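Local coordinates for homocysteine S-methyltransferase (Escherichia coli, PDB 5DMM), which catalyses methyl transfer from S-methylmethionine, or less efficiently S-adenosylmethionine, to homocysteine, using a zinc ion as cofactor, at residues A[51-60]-A[98-109]; A[121-129]-A[139-150]. One frame throughout, in Å; residues are numbered along the deposited sequence.

Interaction 1: residues A[51-60]-A[98-109]; sequences IREVHLDYYR and LARKAREAYLAE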
loop_
_atom_site.group_PDB
_atom_site.type_symbol
_atom_site.label_atom_id
_atom_site.label_comp_id
_atom_site.label_asym_id
_atom_site.label_seq_id
_atom_site.Cartn_x
_atom_site.Cartn_y
_atom_site.Cartn_z
ATOM N N ILE A 51 8.792 -14.622 1.802
ATOM C CA ILE A 51 7.790 -13.548 1.821
ATOM C C ILE A 51 6.808 -13.747 2.978
ATOM O O ILE A 51 6.467 -12.800 3.706
ATOM C CB ILE A 51 7.041 -13.477 0.473
ATOM C CG1 ILE A 51 7.979 -12.940 -0.614
ATOM C CG2 ILE A 51 5.795 -12.595 0.578
ATOM C CD1 ILE A 51 7.339 -12.932 -2.022
ATOM N N ARG A 52 6.358 -14.985 3.151
ATOM C CA ARG A 52 5.469 -15.327 4.255
ATOM C C ARG A 52 6.146 -15.050 5.603
ATOM O O ARG A 52 5.510 -14.531 6.528
ATOM C CB ARG A 52 5.052 -16.798 4.152
ATOM C CG ARG A 52 4.122 -17.305 5.244
ATOM C CD ARG A 52 4.318 -18.821 5.418
ATOM N NE ARG A 52 5.634 -19.092 6.013
ATOM C CZ ARG A 52 6.462 -20.075 5.653
ATOM N NH1 ARG A 52 6.138 -20.927 4.688
ATOM N NH2 ARG A 52 7.630 -20.206 6.268
ATOM N N GLU A 53 7.433 -15.385 5.703
ATOM C CA GLU A 53 8.192 -15.146 6.930
ATOM C C GLU A 53 8.273 -13.650 7.252
ATOM O O GLU A 53 8.161 -13.243 8.411
ATOM C CB GLU A 53 9.594 -15.751 6.814
ATOM C CG GLU A 53 9.599 -17.275 6.942
ATOM C CD GLU A 53 10.986 -17.902 6.793
ATOM O OE1 GLU A 53 11.992 -17.203 7.049
ATOM O OE2 GLU A 53 11.065 -19.099 6.417
ATOM N N VAL A 54 8.473 -12.826 6.228
ATOM C CA VAL A 54 8.556 -11.387 6.462
ATOM C C VAL A 54 7.213 -10.827 6.924
ATOM O O VAL A 54 7.169 -9.979 7.825
ATOM C CB VAL A 54 9.024 -10.632 5.207
ATOM C CG1 VAL A 54 8.928 -9.121 5.451
ATOM C CG2 VAL A 54 10.451 -11.033 4.857
ATOM N N HIS A 55 6.119 -11.300 6.329
ATOM C CA HIS A 55 4.796 -10.862 6.787
ATOM C C HIS A 55 4.603 -11.245 8.264
ATOM O O HIS A 55 4.105 -10.461 9.076
ATOM C CB HIS A 55 3.680 -11.472 5.931
ATOM C CG HIS A 55 3.572 -10.894 4.551
ATOM N ND1 HIS A 55 3.483 -9.541 4.311
ATOM C CD2 HIS A 55 3.508 -11.497 3.338
ATOM C CE1 HIS A 55 3.375 -9.334 3.007
ATOM N NE2 HIS A 55 3.383 -10.503 2.397
ATOM N N LEU A 56 5.022 -12.457 8.614
ATOM C CA LEU A 56 4.896 -12.922 9.993
ATOM C C LEU A 56 5.748 -12.054 10.922
ATOM O O LEU A 56 5.320 -11.687 12.018
ATOM C CB LEU A 56 5.302 -14.392 10.104
ATOM C CG LEU A 56 5.330 -14.975 11.520
ATOM C CD1 LEU A 56 3.946 -14.908 12.165
ATOM C CD2 LEU A 56 5.872 -16.410 11.499
ATOM N N ASP A 57 6.949 -11.724 10.463
ATOM C CA ASP A 57 7.851 -10.810 11.170
ATOM C C ASP A 57 7.183 -9.472 11.519
ATOM O O ASP A 57 7.311 -8.946 12.638
ATOM C CB ASP A 57 9.079 -10.561 10.296
ATOM C CG ASP A 57 10.311 -10.230 11.088
ATOM O OD1 ASP A 57 10.199 -9.546 12.134
ATOM O OD2 ASP A 57 11.404 -10.657 10.651
ATOM N N TYR A 58 6.476 -8.910 10.547
ATOM C CA TYR A 58 5.821 -7.625 10.772
ATOM C C TYR A 58 4.621 -7.757 11.712
ATOM O O TYR A 58 4.398 -6.879 12.545
ATOM C CB TYR A 58 5.392 -6.991 9.439
ATOM C CG TYR A 58 6.509 -6.214 8.770
ATOM C CD1 TYR A 58 7.013 -5.054 9.357
ATOM C CD2 TYR A 58 7.054 -6.629 7.547
ATOM C CE1 TYR A 58 8.017 -4.331 8.771
ATOM C CE2 TYR A 58 8.081 -5.900 6.942
ATOM C CZ TYR A 58 8.559 -4.751 7.581
ATOM O OH TYR A 58 9.560 -3.985 7.033
ATOM N N TYR A 59 3.840 -8.828 11.589
ATOM C CA TYR A 59 2.734 -9.013 12.534
ATOM C C TYR A 59 3.284 -9.144 13.965
ATOM O O TYR A 59 2.685 -8.645 14.909
ATOM C CB TYR A 59 1.888 -10.239 12.183
ATOM C CG TYR A 59 0.899 -10.100 11.025
ATOM C CD1 TYR A 59 -0.008 -9.038 10.950
ATOM C CD2 TYR A 59 0.848 -11.071 10.030
ATOM C CE1 TYR A 59 -0.927 -8.943 9.898
ATOM C CE2 TYR A 59 -0.071 -10.986 8.977
ATOM C CZ TYR A 59 -0.951 -9.914 8.919
ATOM O OH TYR A 59 -1.854 -9.820 7.891
ATOM N N ARG A 60 4.430 -9.810 14.114
ATOM C CA ARG A 60 5.081 -9.940 15.415
ATOM C C ARG A 60 5.526 -8.587 15.957
ATOM O O ARG A 60 5.442 -8.339 17.158
ATOM C CB ARG A 60 6.288 -10.878 15.335
ATOM C CG ARG A 60 5.929 -12.339 15.230
ATOM C CD ARG A 60 7.183 -13.209 15.194
ATOM N NE ARG A 60 6.837 -14.610 15.388
ATOM C CZ ARG A 60 7.517 -15.622 14.874
ATOM N NH1 ARG A 60 8.584 -15.388 14.119
ATOM N NH2 ARG A 60 7.129 -16.869 15.113
ATOM N N LEU A 98 0.084 -15.721 0.708
ATOM C CA LEU A 98 1.223 -15.794 1.629
ATOM C C LEU A 98 1.015 -14.877 2.823
ATOM O O LEU A 98 1.405 -15.216 3.940
ATOM C CB LEU A 98 2.528 -15.435 0.921
ATOM C CG LEU A 98 2.991 -16.432 -0.142
ATOM C CD1 LEU A 98 4.108 -15.824 -0.975
ATOM C CD2 LEU A 98 3.474 -17.719 0.545
ATOM N N ALA A 99 0.390 -13.724 2.604
ATOM C CA ALA A 99 0.104 -12.838 3.729
ATOM C C ALA A 99 -0.988 -13.443 4.612
ATOM O O ALA A 99 -0.946 -13.327 5.843
ATOM C CB ALA A 99 -0.311 -11.430 3.236
ATOM N N ARG A 100 -1.976 -14.081 3.988
ATOM C CA ARG A 100 -3.047 -14.711 4.753
ATOM C C ARG A 100 -2.491 -15.887 5.564
ATOM O O ARG A 100 -2.916 -16.119 6.698
ATOM C CB ARG A 100 -4.177 -15.172 3.826
ATOM C CG ARG A 100 -4.904 -14.022 3.116
ATOM C CD ARG A 100 -5.983 -14.562 2.194
ATOM N NE ARG A 100 -6.981 -15.291 2.966
ATOM C CZ ARG A 100 -7.839 -16.172 2.465
ATOM N NH1 ARG A 100 -7.831 -16.461 1.169
ATOM N NH2 ARG A 100 -8.709 -16.769 3.271
ATOM N N LYS A 101 -1.540 -16.616 4.980
ATOM C CA LYS A 101 -0.890 -17.722 5.687
ATOM C C LYS A 101 -0.113 -17.217 6.895
ATOM O O LYS A 101 -0.131 -17.851 7.945
ATOM C CB LYS A 101 0.051 -18.500 4.760
ATOM C CG LYS A 101 -0.640 -19.278 3.637
ATOM C CD LYS A 101 -1.352 -20.516 4.142
ATOM C CE LYS A 101 -1.832 -21.390 2.984
ATOM N NZ LYS A 101 -0.714 -21.821 2.091
ATOM N N ALA A 102 0.570 -16.080 6.746
ATOM C CA ALA A 102 1.292 -15.481 7.868
ATOM C C ALA A 102 0.337 -15.030 8.981
ATOM O O ALA A 102 0.659 -15.132 10.168
ATOM C CB ALA A 102 2.140 -14.306 7.396
ATOM N N ARG A 103 -0.835 -14.535 8.591
ATOM C CA ARG A 103 -1.863 -14.145 9.550
ATOM C C ARG A 103 -2.396 -15.358 10.316
ATOM O O ARG A 103 -2.610 -15.292 11.532
ATOM C CB ARG A 103 -3.012 -13.425 8.848
ATOM C CG ARG A 103 -4.154 -13.044 9.791
ATOM C CD ARG A 103 -5.185 -12.148 9.097
ATOM N NE ARG A 103 -5.827 -12.822 7.971
ATOM C CZ ARG A 103 -6.626 -12.215 7.098
ATOM N NH1 ARG A 103 -6.877 -10.914 7.219
ATOM N NH2 ARG A 103 -7.163 -12.906 6.100
ATOM N N GLU A 104 -2.620 -16.462 9.604
ATOM C CA GLU A 104 -3.025 -17.708 10.258
ATOM C C GLU A 104 -1.970 -18.135 11.278
ATOM O O GLU A 104 -2.302 -18.474 12.414
ATOM C CB GLU A 104 -3.255 -18.822 9.229
ATOM C CG GLU A 104 -4.441 -18.577 8.317
ATOM C CD GLU A 104 -5.735 -18.391 9.087
ATOM O OE1 GLU A 104 -6.216 -19.376 9.681
ATOM O OE2 GLU A 104 -6.267 -17.262 9.115
ATOM N N ALA A 105 -0.699 -18.101 10.870
ATOM C CA ALA A 105 0.414 -18.474 11.742
ATOM C C ALA A 105 0.512 -17.605 12.994
ATOM O O ALA A 105 0.740 -18.115 14.093
ATOM C CB ALA A 105 1.729 -18.419 10.974
ATOM N N TYR A 106 0.351 -16.296 12.837
ATOM C CA TYR A 106 0.485 -15.414 13.978
ATOM C C TYR A 106 -0.690 -15.591 14.942
ATOM O O TYR A 106 -0.511 -15.561 16.160
ATOM C CB TYR A 106 0.594 -13.949 13.538
ATOM C CG TYR A 106 0.917 -13.068 14.718
ATOM C CD1 TYR A 106 2.083 -13.270 15.451
ATOM C CD2 TYR A 106 0.041 -12.077 15.137
ATOM C CE1 TYR A 106 2.374 -12.482 16.552
ATOM C CE2 TYR A 106 0.333 -11.289 16.242
ATOM C CZ TYR A 106 1.498 -11.497 16.937
ATOM O OH TYR A 106 1.786 -10.720 18.036
ATOM N N LEU A 107 -1.889 -15.778 14.402
ATOM C CA LEU A 107 -3.079 -15.896 15.243
ATOM C C LEU A 107 -3.120 -17.240 15.949
ATOM O O LEU A 107 -3.781 -17.386 16.972
ATOM C CB LEU A 107 -4.355 -15.690 14.421
ATOM C CG LEU A 107 -4.587 -14.259 13.951
ATOM C CD1 LEU A 107 -5.786 -14.183 13.026
ATOM C CD2 LEU A 107 -4.764 -13.320 15.143
ATOM N N ALA A 108 -2.413 -18.222 15.409
ATOM C CA ALA A 108 -2.264 -19.494 16.108
ATOM C C ALA A 108 -1.335 -19.290 17.315
ATOM O O ALA A 108 -1.619 -19.747 18.424
ATOM C CB ALA A 108 -1.722 -20.566 15.165
ATOM N N GLU A 109 -0.234 -18.581 17.079
ATOM C CA GLU A 109 0.721 -18.182 18.112
ATOM C C GLU A 109 0.104 -17.230 19.140
ATOM O O GLU A 109 0.243 -17.435 20.345
ATOM C CB GLU A 109 1.939 -17.539 17.438
ATOM C CG GLU A 109 2.879 -16.731 18.315
ATOM C CD GLU A 109 4.002 -16.098 17.492
ATOM O OE1 GLU A 109 4.211 -16.542 16.342
ATOM O OE2 GLU A 109 4.666 -15.160 17.981
HETATM O O HOH W 1 2.424 -7.773 18.258
#

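Interaction 2: residues A[121-129]-A[139-150]; sequences SVGPYGAYL and YHCSVEAFQAFH. With ZN (zinc ion), chain D.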
loop_
_atom_site.group_PDB
_atom_site.type_symbol
_atom_site.label_atom_id
_atom_site.label_comp_id
_atom_site.label_asym_id
_atom_site.label_seq_id
_atom_site.Cartn_x
_atom_site.Cartn_y
_atom_site.Cartn_z
ATOM N N SER A 121 -1.564 -4.748 -2.509
ATOM C CA SER A 121 -0.861 -3.596 -3.060
ATOM C C SER A 121 -1.193 -3.361 -4.535
ATOM O O SER A 121 -1.035 -4.257 -5.385
ATOM C CB SER A 121 0.642 -3.753 -2.918
ATOM O OG SER A 121 1.266 -2.715 -3.640
ATOM N N VAL A 122 -1.635 -2.140 -4.821
ATOM C CA VAL A 122 -1.872 -1.667 -6.175
ATOM C C VAL A 122 -0.963 -0.481 -6.461
ATOM O O VAL A 122 -1.203 0.637 -5.984
ATOM C CB VAL A 122 -3.346 -1.264 -6.373
ATOM C CG1 VAL A 122 -3.546 -0.501 -7.690
ATOM C CG2 VAL A 122 -4.227 -2.504 -6.325
ATOM N N GLY A 123 0.100 -0.726 -7.218
ATOM C CA GLY A 123 1.046 0.333 -7.528
ATOM C C GLY A 123 0.629 1.083 -8.774
ATOM O O GLY A 123 -0.232 0.612 -9.531
ATOM N N PRO A 124 1.249 2.248 -9.014
ATOM C CA PRO A 124 0.869 3.092 -10.153
ATOM C C PRO A 124 1.425 2.575 -11.469
ATOM O O PRO A 124 2.362 1.784 -11.473
ATOM C CB PRO A 124 1.502 4.445 -9.807
ATOM C CG PRO A 124 2.744 4.070 -9.026
ATOM C CD PRO A 124 2.353 2.838 -8.227
ATOM N N TYR A 125 0.858 3.066 -12.565
ATOM C CA TYR A 125 1.338 2.789 -13.914
ATOM C C TYR A 125 2.811 3.195 -14.048
ATOM O O TYR A 125 3.594 2.537 -14.730
ATOM C CB TYR A 125 0.457 3.527 -14.929
ATOM C CG TYR A 125 0.798 3.246 -16.370
ATOM C CD1 TYR A 125 0.418 2.053 -16.975
ATOM C CD2 TYR A 125 1.498 4.176 -17.132
ATOM C CE1 TYR A 125 0.728 1.794 -18.297
ATOM C CE2 TYR A 125 1.810 3.923 -18.456
ATOM C CZ TYR A 125 1.421 2.734 -19.031
ATOM O OH TYR A 125 1.731 2.482 -20.348
ATOM N N GLY A 126 3.191 4.262 -13.353
ATOM C CA GLY A 126 4.567 4.723 -13.359
ATOM C C GLY A 126 5.597 3.701 -12.910
ATOM O O GLY A 126 6.734 3.713 -13.387
ATOM N N ALA A 127 5.203 2.826 -11.988
ATOM C CA ALA A 127 6.100 1.797 -11.480
ATOM C C ALA A 127 6.355 0.744 -12.556
ATOM O O ALA A 127 7.423 0.137 -12.606
ATOM C CB ALA A 127 5.525 1.159 -10.227
ATOM N N TYR A 128 5.361 0.522 -13.412
ATOM C CA TYR A 128 5.533 -0.386 -14.542
ATOM C C TYR A 128 6.483 0.203 -15.587
ATOM O O TYR A 128 7.303 -0.516 -16.174
ATOM C CB TYR A 128 4.172 -0.713 -15.166
ATOM C CG TYR A 128 4.234 -1.121 -16.623
ATOM C CD1 TYR A 128 4.755 -2.354 -17.000
ATOM C CD2 TYR A 128 3.752 -0.275 -17.620
ATOM C CE1 TYR A 128 4.813 -2.730 -18.336
ATOM C CE2 TYR A 128 3.807 -0.640 -18.954
ATOM C CZ TYR A 128 4.332 -1.866 -19.302
ATOM O OH TYR A 128 4.381 -2.229 -20.625
ATOM N N LEU A 129 6.375 1.509 -15.812
ATOM C CA LEU A 129 7.278 2.211 -16.716
ATOM C C LEU A 129 8.719 2.125 -16.213
ATOM O O LEU A 129 9.664 2.203 -16.998
ATOM C CB LEU A 129 6.853 3.674 -16.885
ATOM C CG LEU A 129 5.514 3.912 -17.596
ATOM C CD1 LEU A 129 5.226 5.406 -17.766
ATOM C CD2 LEU A 129 5.454 3.167 -18.936
ATOM N N TYR A 139 2.778 10.926 -17.240
ATOM C CA TYR A 139 2.489 9.954 -18.270
ATOM C C TYR A 139 1.019 10.054 -18.653
ATOM O O TYR A 139 0.199 10.615 -17.900
ATOM C CB TYR A 139 2.854 8.544 -17.816
ATOM C CG TYR A 139 2.436 8.132 -16.413
ATOM C CD1 TYR A 139 3.386 7.993 -15.404
ATOM C CD2 TYR A 139 1.110 7.825 -16.111
ATOM C CE1 TYR A 139 3.026 7.585 -14.131
ATOM C CE2 TYR A 139 0.741 7.414 -14.827
ATOM C CZ TYR A 139 1.708 7.292 -13.853
ATOM O OH TYR A 139 1.365 6.851 -12.601
ATOM N N HIS A 140 0.692 9.540 -19.835
ATOM C CA HIS A 140 -0.619 9.778 -20.424
ATOM C C HIS A 140 -1.250 8.488 -20.937
ATOM O O HIS A 140 -0.708 7.839 -21.832
ATOM C CB HIS A 140 -0.510 10.797 -21.562
ATOM C CG HIS A 140 0.026 12.128 -21.129
ATOM N ND1 HIS A 140 -0.774 13.118 -20.604
ATOM C CD2 HIS A 140 1.285 12.624 -21.131
ATOM C CE1 HIS A 140 -0.034 14.170 -20.305
ATOM N NE2 HIS A 140 1.220 13.896 -20.617
ATOM N N CYS A 141 -2.390 8.126 -20.355
ATOM C CA CYS A 141 -3.164 6.972 -20.791
ATOM C C CYS A 141 -4.634 7.357 -20.810
ATOM O O CYS A 141 -5.072 8.184 -20.005
ATOM C CB CYS A 141 -2.956 5.769 -19.861
ATOM S SG CYS A 141 -1.248 5.158 -19.727
ATOM N N SER A 142 -5.404 6.755 -21.713
ATOM C CA SER A 142 -6.854 6.929 -21.676
ATOM C C SER A 142 -7.399 6.297 -20.401
ATOM O O SER A 142 -6.705 5.498 -19.769
ATOM C CB SER A 142 -7.514 6.298 -22.905
ATOM O OG SER A 142 -7.256 4.910 -22.944
ATOM N N VAL A 143 -8.621 6.652 -20.017
ATOM C CA VAL A 143 -9.243 6.007 -18.866
ATOM C C VAL A 143 -9.271 4.504 -19.094
ATOM O O VAL A 143 -8.949 3.728 -18.199
ATOM C CB VAL A 143 -10.679 6.509 -18.609
ATOM C CG1 VAL A 143 -11.332 5.711 -17.493
ATOM C CG2 VAL A 143 -10.683 7.983 -18.284
ATOM N N GLU A 144 -9.628 4.095 -20.308
ATOM C CA GLU A 144 -9.707 2.673 -20.640
ATOM C C GLU A 144 -8.368 1.964 -20.517
ATOM O O GLU A 144 -8.306 0.800 -20.097
ATOM C CB GLU A 144 -10.231 2.479 -22.065
ATOM C CG GLU A 144 -11.659 2.908 -22.256
ATOM C CD GLU A 144 -11.774 4.287 -22.872
ATOM O OE1 GLU A 144 -11.024 5.197 -22.449
ATOM O OE2 GLU A 144 -12.611 4.457 -23.787
ATOM N N ALA A 145 -7.301 2.652 -20.918
ATOM C CA ALA A 145 -5.962 2.074 -20.862
ATOM C C ALA A 145 -5.504 1.907 -19.415
ATOM O O ALA A 145 -4.951 0.871 -19.052
ATOM C CB ALA A 145 -4.963 2.938 -21.637
ATOM N N PHE A 146 -5.723 2.936 -18.604
ATOM C CA PHE A 146 -5.432 2.826 -17.172
ATOM C C PHE A 146 -6.224 1.673 -16.573
ATOM O O PHE A 146 -5.692 0.867 -15.812
ATOM C CB PHE A 146 -5.793 4.118 -16.423
ATOM C CG PHE A 146 -4.741 5.198 -16.496
ATOM C CD1 PHE A 146 -3.399 4.906 -16.303
ATOM C CD2 PHE A 146 -5.114 6.519 -16.721
ATOM C CE1 PHE A 146 -2.437 5.920 -16.350
ATOM C CE2 PHE A 146 -4.162 7.535 -16.775
ATOM C CZ PHE A 146 -2.827 7.238 -16.588
ATOM N N GLN A 147 -7.513 1.618 -16.901
ATOM C CA GLN A 147 -8.369 0.588 -16.333
ATOM C C GLN A 147 -7.965 -0.805 -16.828
ATOM O O GLN A 147 -7.968 -1.761 -16.047
ATOM C CB GLN A 147 -9.838 0.905 -16.626
ATOM C CG GLN A 147 -10.354 2.094 -15.813
ATOM C CD GLN A 147 -11.804 2.427 -16.066
ATOM O OE1 GLN A 147 -12.363 2.066 -17.104
ATOM N NE2 GLN A 147 -12.426 3.142 -15.124
ATOM N N ALA A 148 -7.587 -0.928 -18.100
ATOM C CA ALA A 148 -7.099 -2.215 -18.613
ATOM C C ALA A 148 -5.801 -2.651 -17.929
ATOM O O ALA A 148 -5.573 -3.849 -17.713
ATOM C CB ALA A 148 -6.894 -2.146 -20.123
ATOM N N PHE A 149 -4.948 -1.681 -17.602
ATOM C CA PHE A 149 -3.694 -1.959 -16.901
ATOM C C PHE A 149 -3.956 -2.479 -15.494
ATOM O O PHE A 149 -3.332 -3.442 -15.054
ATOM C CB PHE A 149 -2.814 -0.702 -16.832
ATOM C CG PHE A 149 -1.646 -0.818 -15.881
ATOM C CD1 PHE A 149 -0.492 -1.489 -16.250
ATOM C CD2 PHE A 149 -1.699 -0.235 -14.630
ATOM C CE1 PHE A 149 0.587 -1.590 -15.384
ATOM C CE2 PHE A 149 -0.615 -0.325 -13.751
ATOM C CZ PHE A 149 0.524 -1.004 -14.129
ATOM N N HIS A 150 -4.892 -1.840 -14.798
ATOM C CA HIS A 150 -5.130 -2.148 -13.395
ATOM C C HIS A 150 -6.097 -3.302 -13.135
ATOM O O HIS A 150 -5.987 -3.976 -12.117
ATOM C CB HIS A 150 -5.674 -0.909 -12.686
ATOM C CG HIS A 150 -4.629 0.091 -12.324
ATOM N ND1 HIS A 150 -3.651 -0.163 -11.382
ATOM C CD2 HIS A 150 -4.396 1.344 -12.781
ATOM C CE1 HIS A 150 -2.877 0.902 -11.261
ATOM N NE2 HIS A 150 -3.305 1.827 -12.103
HETATM ZN ZN ZN D . -11.369 7.117 -23.169
HETATM O O HOH W 2 -9.864 8.863 -22.151
HETATM O O HOH W 3 -10.847 7.194 -25.203
#

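Interaction 1: residues A[51-60]-A[98-109]
Two outer helices of the TIM barrel, preceding strands 65-67 and 117-122, pack by knobs into holes, with Y59 and A102 as knobs. The axes of 51-60 and 98-109 come within 8.2 Å, an approach consistent with the small A102: its CB sits among R52, H55, L56 and Y59, 3.5 Å from H55 CB. One turn earlier, A99 CB lies over a face of the H55 imidazole, a CH-pi contact 3.9 Å from the ring centroid. Y59 fills the hole between A99, A102, R103 and Y106. With CG anti to the carbonyl carbon (chi1 -77°), its ring reaches in toward R103, CE2 lying 3.8 Å from R103 CB, while its hydroxyl bonds to the carbonyl of L117. Y59 CB rests over a face of the Y106 ring. L56 CD1 packs on Y106 CB at 3.7 Å. Toward solvent, R60 NH2 meets E109 OE1 from the syn side at 3.2 Å, the nitrogen standing 32° out of the carboxylate plane, and R60 NE adds weak bonds to both carboxylate oxygens. A water links R60 O with Y106 OH. The chemistry grades from alanines and aromatic rings inside to a salt bridge outside that solvent probably softens.

Interaction 2: residues A[121-129]-A[139-150]
An aromatic cluster joins the loop after barrel strand 117-122 to the start of helix 143-159 and the residues just before it, beside the homocysteine pocket to which S121 belongs. Y125 is its centre. Its CG stands anti to the backbone N (chi1 -176°), which carries the ring between Y139 and F149 and presents an edge to each. Y125 CD1 sits over the centre of the F149 ring, 3.7 Å from F149 CG, with the planes 82° apart. Y125 CD2 approaches the Y139 face nearer its rim, 3.8 Å from Y139 CD2. F146 directs its own edge at the Y125 ring in an offset edge-to-face pair, and C141 SG lies over a face of Y125, 3.8 Å from the centroid. Y128 CB packs on F149 CE1 at 3.7 Å.

The ring of Y139 packs closely on G126, CE1 lying 3.3 Å from G126 CA, an approach G126 allows by lacking a side chain. Y139 OH accepts a weak bond from G126 N (3.3 Å) and is hydrogen-bonded to E175, whose carboxylate also binds Y125 N and H150 NE2. Replacing Y139 by alanine is likely to open a gap against Y125 and L129 and leave G126 N and E175 without their hydroxyl partner.

G123 O lies at the edge of the H150 ring, 3.2 Å from CE1. S142 N-caps the helix, and E144 OE1 binds a peripheral zinc ion at 2.1 Å. Such a loop, leading from the C-terminal end of a strand to the next helix, is the beta-alpha connection on which TIM barrels build their active sites.

In the fold
Interaction 1 closes before interaction 2 opens, and the chain passes directly between them: helix 85-109 of the first leads into strand 117-122, whose end begins the second. The two centres are 30 Å apart, on opposite sides of the chain's centre, and their nearest atoms, about 9 Å apart, do not touch. Strand 117-122 lies between strands 65-67 and 164-170 in the parallel barrel sheet. V118 on this strand meets Y59, A99 and R103 of interaction 1, while S121, at the start of segment 121-129, makes a weak hydrogen bond to the bound homocysteine. One barrel strand therefore connects a helical layer outside the barrel, away from the annotated sites, with a loop packed beside the substrate pocket.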